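Side-chain contacts in carbonic anhydrase (Neosartorya fumigata, PDB 7COI), which probably catalyses the reversible hydration of carbon dioxide to hydrogencarbonate and a proton, as a zinc-dependent carbonic anhydrase of the beta class: residues A92-C95 and S96-P100; S239-L242 and E243-E247. All coordinates share one frame; numbering follows the deposited sequence.

Contact 1: residues A92-C95 and S96-P100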
loop_
_atom_site.group_PDB
_atom_site.type_symbol
_atom_site.label_atom_id
_atom_site.label_comp_id
_atom_site.label_asym_id
_atom_site.label_seq_id
_atom_site.Cartn_x
_atom_site.Cartn_y
_atom_site.Cartn_z
ATOM N N ALA A 92 -35.217 -7.758 -8.330
ATOM C CA ALA A 92 -35.201 -7.488 -9.790
ATOM C C ALA A 92 -36.644 -7.551 -10.336
ATOM O O ALA A 92 -37.012 -6.721 -11.148
ATOM C CB ALA A 92 -34.309 -8.466 -10.515
ATOM N N ALA A 93 -37.448 -8.493 -9.868
ATOM C CA ALA A 93 -38.864 -8.616 -10.301
ATOM C C ALA A 93 -39.622 -7.364 -9.857
ATOM O O ALA A 93 -40.317 -6.768 -10.709
ATOM C CB ALA A 93 -39.494 -9.885 -9.785
ATOM N N LYS A 94 -39.422 -6.918 -8.617
ATOM C CA LYS A 94 -40.104 -5.721 -8.063
ATOM C C LYS A 94 -39.702 -4.483 -8.881
ATOM O O LYS A 94 -40.619 -3.662 -9.237
ATOM C CB LYS A 94 -39.775 -5.570 -6.583
ATOM C CG LYS A 94 -40.470 -4.427 -5.871
ATOM C CD LYS A 94 -40.293 -4.399 -4.366
ATOM C CE LYS A 94 -38.840 -4.367 -3.895
ATOM N NZ LYS A 94 -38.166 -3.054 -4.105
ATOM N N CYS A 95 -38.411 -4.332 -9.206
ATOM C CA CYS A 95 -37.922 -3.220 -10.065
ATOM C C CYS A 95 -38.657 -3.216 -11.417
ATOM O O CYS A 95 -39.131 -2.132 -11.864
ATOM C CB CYS A 95 -36.414 -3.281 -10.289
ATOM S SG CYS A 95 -35.484 -2.828 -8.805
ATOM N N SER A 96 -38.723 -4.369 -12.067
ATOM C CA SER A 96 -39.331 -4.545 -13.411
ATOM C C SER A 96 -40.823 -4.171 -13.348
ATOM O O SER A 96 -41.322 -3.493 -14.312
ATOM C CB SER A 96 -39.107 -5.951 -13.894
ATOM O OG SER A 96 -39.879 -6.214 -15.054
ATOM N N GLN A 97 -41.493 -4.512 -12.260
ATOM C CA GLN A 97 -42.954 -4.316 -12.071
ATOM C C GLN A 97 -43.248 -2.861 -11.703
ATOM O O GLN A 97 -44.213 -2.307 -12.305
ATOM C CB GLN A 97 -43.500 -5.293 -11.029
ATOM C CG GLN A 97 -43.555 -6.707 -11.598
ATOM C CD GLN A 97 -43.474 -7.832 -10.591
ATOM O OE1 GLN A 97 -43.228 -8.990 -10.960
ATOM N NE2 GLN A 97 -43.613 -7.471 -9.318
ATOM N N GLU A 98 -42.491 -2.262 -10.787
ATOM C CA GLU A 98 -42.856 -0.964 -10.183
ATOM C C GLU A 98 -42.141 0.167 -10.915
ATOM O O GLU A 98 -42.727 1.262 -10.961
ATOM C CB GLU A 98 -42.580 -0.982 -8.684
ATOM C CG GLU A 98 -43.394 -2.046 -7.977
ATOM C CD GLU A 98 -43.168 -2.134 -6.483
ATOM O OE1 GLU A 98 -42.397 -1.298 -5.956
ATOM O OE2 GLU A 98 -43.744 -3.056 -5.859
ATOM N N HIS A 99 -40.916 -0.026 -11.424
ATOM C CA HIS A 99 -40.108 1.093 -11.982
ATOM C C HIS A 99 -39.335 0.583 -13.182
ATOM O O HIS A 99 -38.111 0.526 -13.145
ATOM C CB HIS A 99 -39.191 1.696 -10.896
ATOM C CG HIS A 99 -39.907 2.239 -9.699
ATOM N ND1 HIS A 99 -40.661 3.402 -9.741
ATOM C CD2 HIS A 99 -39.975 1.790 -8.420
ATOM C CE1 HIS A 99 -41.166 3.638 -8.541
ATOM N NE2 HIS A 99 -40.776 2.652 -7.718
ATOM N N PRO A 100 -40.027 0.140 -14.259
ATOM C CA PRO A 100 -39.372 -0.611 -15.323
ATOM C C PRO A 100 -38.296 0.193 -16.080
ATOM O O PRO A 100 -37.492 -0.420 -16.709
ATOM C CB PRO A 100 -40.512 -1.010 -16.280
ATOM C CG PRO A 100 -41.633 -0.057 -15.946
ATOM C CD PRO A 100 -41.477 0.307 -14.494
#
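Lys94 and Glu98, one turn apart at the end of a helix, meet through the aliphatic part of the lysine and not through its charge. The carboxylate of Glu98 rests against the CG methylene of Lys94, Glu98 OE2 lying 3.5 Å from Lys94 CG, and the two side chains run at a slant to each other. Lys94 leaves the backbone with CG anti to N (chi1 -177°) and then bends at its third and fourth torsions, which leaves Lys94 NZ 4.9 Å from Glu98 OE1. At that separation the opposite charges probably attract, but they form no direct salt bridge. Ala93 and Gln97 make a second, looser i to i+4 pair: the glutamine, extended beyond CG, lies back over the Ala93 carbonyl, Gln97 CD passing 3.3 Å from Ala93 O, while Gln97 OE1 comes within 4.0 Å of Ala93 CB.

Behind these side chains stands the backbone ladder that sets their spacing. Ser96 N, Gln97 N and Glu98 N donate to the carbonyls of Ala92, Ala93 and Lys94, Glu98 N to Lys94 O being 2.8 Å. Lys94 O also receives a weak second bond from Gln97 N. The final rung is His99 N to Cys95 O, 2.8 Å. His99 is where the chain first departs from helical torsions, and the following Pro100 has no N-H to continue the series, so this rung closes the helix.

Cys95 is buried, whereas Lys94, Gln97 and Glu98 are exposed. The turn ends helix 80-98, ahead of helix 102-106 and strand 114-119, well out from the centre of the chain, and Ala92 packs on Ser261 of the second subunit.

Contact 2: residues S239-L242 and E243-E247; sequences SVVL and EAMQE
Across the junction of 239-242 and 243-247 the backbone is regular alpha-helix, with four successive i to i+4 bonds. Glu243 N reaches Ser239 O at 2.8 Å, nearly straight at 167°, and the rungs from Ala244, Met245 and Gln246 follow. On this frame Ser239, the first residue of helix 239-248, reaches forward one turn to Glu243: Ser239 OG, anti to the backbone N (chi1 -167°), donates to Glu243 OE2 at 2.7 Å. The hydroxyl meets that oxygen on its anti side, 21° out of the carboxylate plane. Both carboxylate oxygens are engaged, because OE1 forms a salt bridge with Arg163; Ser239 OG is also hydrogen-bonded to Thr285 N. These partners probably fix the rotation of the carboxylate and stabilise its negative charge.

Another side of the helix is apolar. Val241 CG1 lies 3.9 Å from Met245 SD, the two side chains meeting at an angle, and Met245 CG passes 3.3 Å from Val241 O. Around the helix, Leu242 packs on Leu276, Leu280 and Phe283 of helix 273-283, Val241 and Ala244 face helix 152-164, and Met245 touches Thr236 at the end of helix 216-236.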
loop_
_atom_site.group_PDB
_atom_site.type_symbol
_atom_site.label_atom_id
_atom_site.label_comp_id
_atom_site.label_asym_id
_atom_site.label_seq_id
_atom_site.Cartn_x
_atom_site.Cartn_y
_atom_site.Cartn_z
ATOM N N SER A 239 -4.807 17.216 -4.086
ATOM C CA SER A 239 -5.000 18.284 -5.098
ATOM C C SER A 239 -6.355 18.110 -5.794
ATOM O O SER A 239 -7.050 19.141 -6.030
ATOM C CB SER A 239 -3.876 18.321 -6.086
ATOM O OG SER A 239 -3.967 19.529 -6.836
ATOM N N VAL A 240 -6.770 16.865 -6.078
ATOM C CA VAL A 240 -8.018 16.643 -6.864
ATOM C C VAL A 240 -9.209 17.214 -6.086
ATOM O O VAL A 240 -10.139 17.819 -6.735
ATOM C CB VAL A 240 -8.219 15.174 -7.283
ATOM C CG1 VAL A 240 -8.441 14.245 -6.094
ATOM C CG2 VAL A 240 -9.362 15.029 -8.264
ATOM N N VAL A 241 -9.219 17.048 -4.771
ATOM C CA VAL A 241 -10.305 17.570 -3.911
ATOM C C VAL A 241 -10.208 19.100 -3.831
ATOM O O VAL A 241 -11.258 19.770 -3.997
ATOM C CB VAL A 241 -10.261 16.920 -2.520
ATOM C CG1 VAL A 241 -11.270 17.533 -1.567
ATOM C CG2 VAL A 241 -10.470 15.411 -2.645
ATOM N N LEU A 242 -9.033 19.640 -3.528
ATOM C CA LEU A 242 -8.873 21.124 -3.400
ATOM C C LEU A 242 -9.297 21.805 -4.708
ATOM O O LEU A 242 -9.997 22.843 -4.626
ATOM C CB LEU A 242 -7.428 21.466 -3.041
ATOM C CG LEU A 242 -7.004 21.031 -1.648
ATOM C CD1 LEU A 242 -5.497 21.047 -1.511
ATOM C CD2 LEU A 242 -7.662 21.881 -0.586
ATOM N N GLU A 243 -8.909 21.256 -5.854
ATOM C CA GLU A 243 -9.281 21.783 -7.189
ATOM C C GLU A 243 -10.820 21.849 -7.307
ATOM O O GLU A 243 -11.373 22.887 -7.745
ATOM C CB GLU A 243 -8.698 20.920 -8.310
ATOM C CG GLU A 243 -7.189 20.968 -8.484
ATOM C CD GLU A 243 -6.662 19.788 -9.305
ATOM O OE1 GLU A 243 -7.450 19.241 -10.135
ATOM O OE2 GLU A 243 -5.497 19.358 -9.083
ATOM N N ALA A 244 -11.528 20.779 -6.931
ATOM C CA ALA A 244 -13.005 20.680 -7.044
ATOM C C ALA A 244 -13.674 21.641 -6.064
ATOM O O ALA A 244 -14.764 22.177 -6.386
ATOM C CB ALA A 244 -13.468 19.256 -6.807
ATOM N N MET A 245 -13.083 21.844 -4.892
ATOM C CA MET A 245 -13.646 22.787 -3.902
ATOM C C MET A 245 -13.584 24.212 -4.495
ATOM O O MET A 245 -14.576 24.920 -4.385
ATOM C CB MET A 245 -12.905 22.701 -2.577
ATOM C CG MET A 245 -13.180 21.398 -1.872
ATOM S SD MET A 245 -12.125 21.188 -0.460
ATOM C CE MET A 245 -13.089 22.017 0.803
ATOM N N GLN A 246 -12.490 24.590 -5.135
ATOM C CA GLN A 246 -12.309 25.932 -5.782
ATOM C C GLN A 246 -13.148 26.061 -7.069
ATOM O O GLN A 246 -13.785 27.127 -7.270
ATOM C CB GLN A 246 -10.834 26.138 -6.102
ATOM C CG GLN A 246 -9.963 26.249 -4.872
ATOM C CD GLN A 246 -8.633 26.850 -5.256
ATOM O OE1 GLN A 246 -8.265 27.922 -4.788
ATOM N NE2 GLN A 246 -7.903 26.164 -6.122
ATOM N N GLU A 247 -13.159 25.033 -7.918
ATOM C CA GLU A 247 -13.786 25.057 -9.256
ATOM C C GLU A 247 -15.325 24.978 -9.176
ATOM O O GLU A 247 -15.982 25.698 -9.979
ATOM C CB GLU A 247 -13.219 23.932 -10.119
ATOM C CG GLU A 247 -13.942 23.807 -11.451
ATOM C CD GLU A 247 -15.047 22.744 -11.534
ATOM O OE1 GLU A 247 -14.864 21.644 -10.944
ATOM O OE2 GLU A 247 -16.066 22.969 -12.247
#

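In the fold
From the N terminus, the chain first meets contact 1, at the end of helix 80-98, then runs through strands 114-119, 137-142 and 169-175 of the central sheet and a series of helices before reaching contact 2 in helix 239-248, which leads into strand 251-257. Each contact joins one helical turn to the next, so neither closes a long loop, and they follow in series without nesting or crossing. The centres of contact 1 and contact 2 are about 39 Å apart. One principle thus serves two settings: contact 1 finishes an outlying helix beside a second subunit, whereas contact 2 ties helix 239-248 to helices 152-164, 216-236 and 273-283 of its own chain.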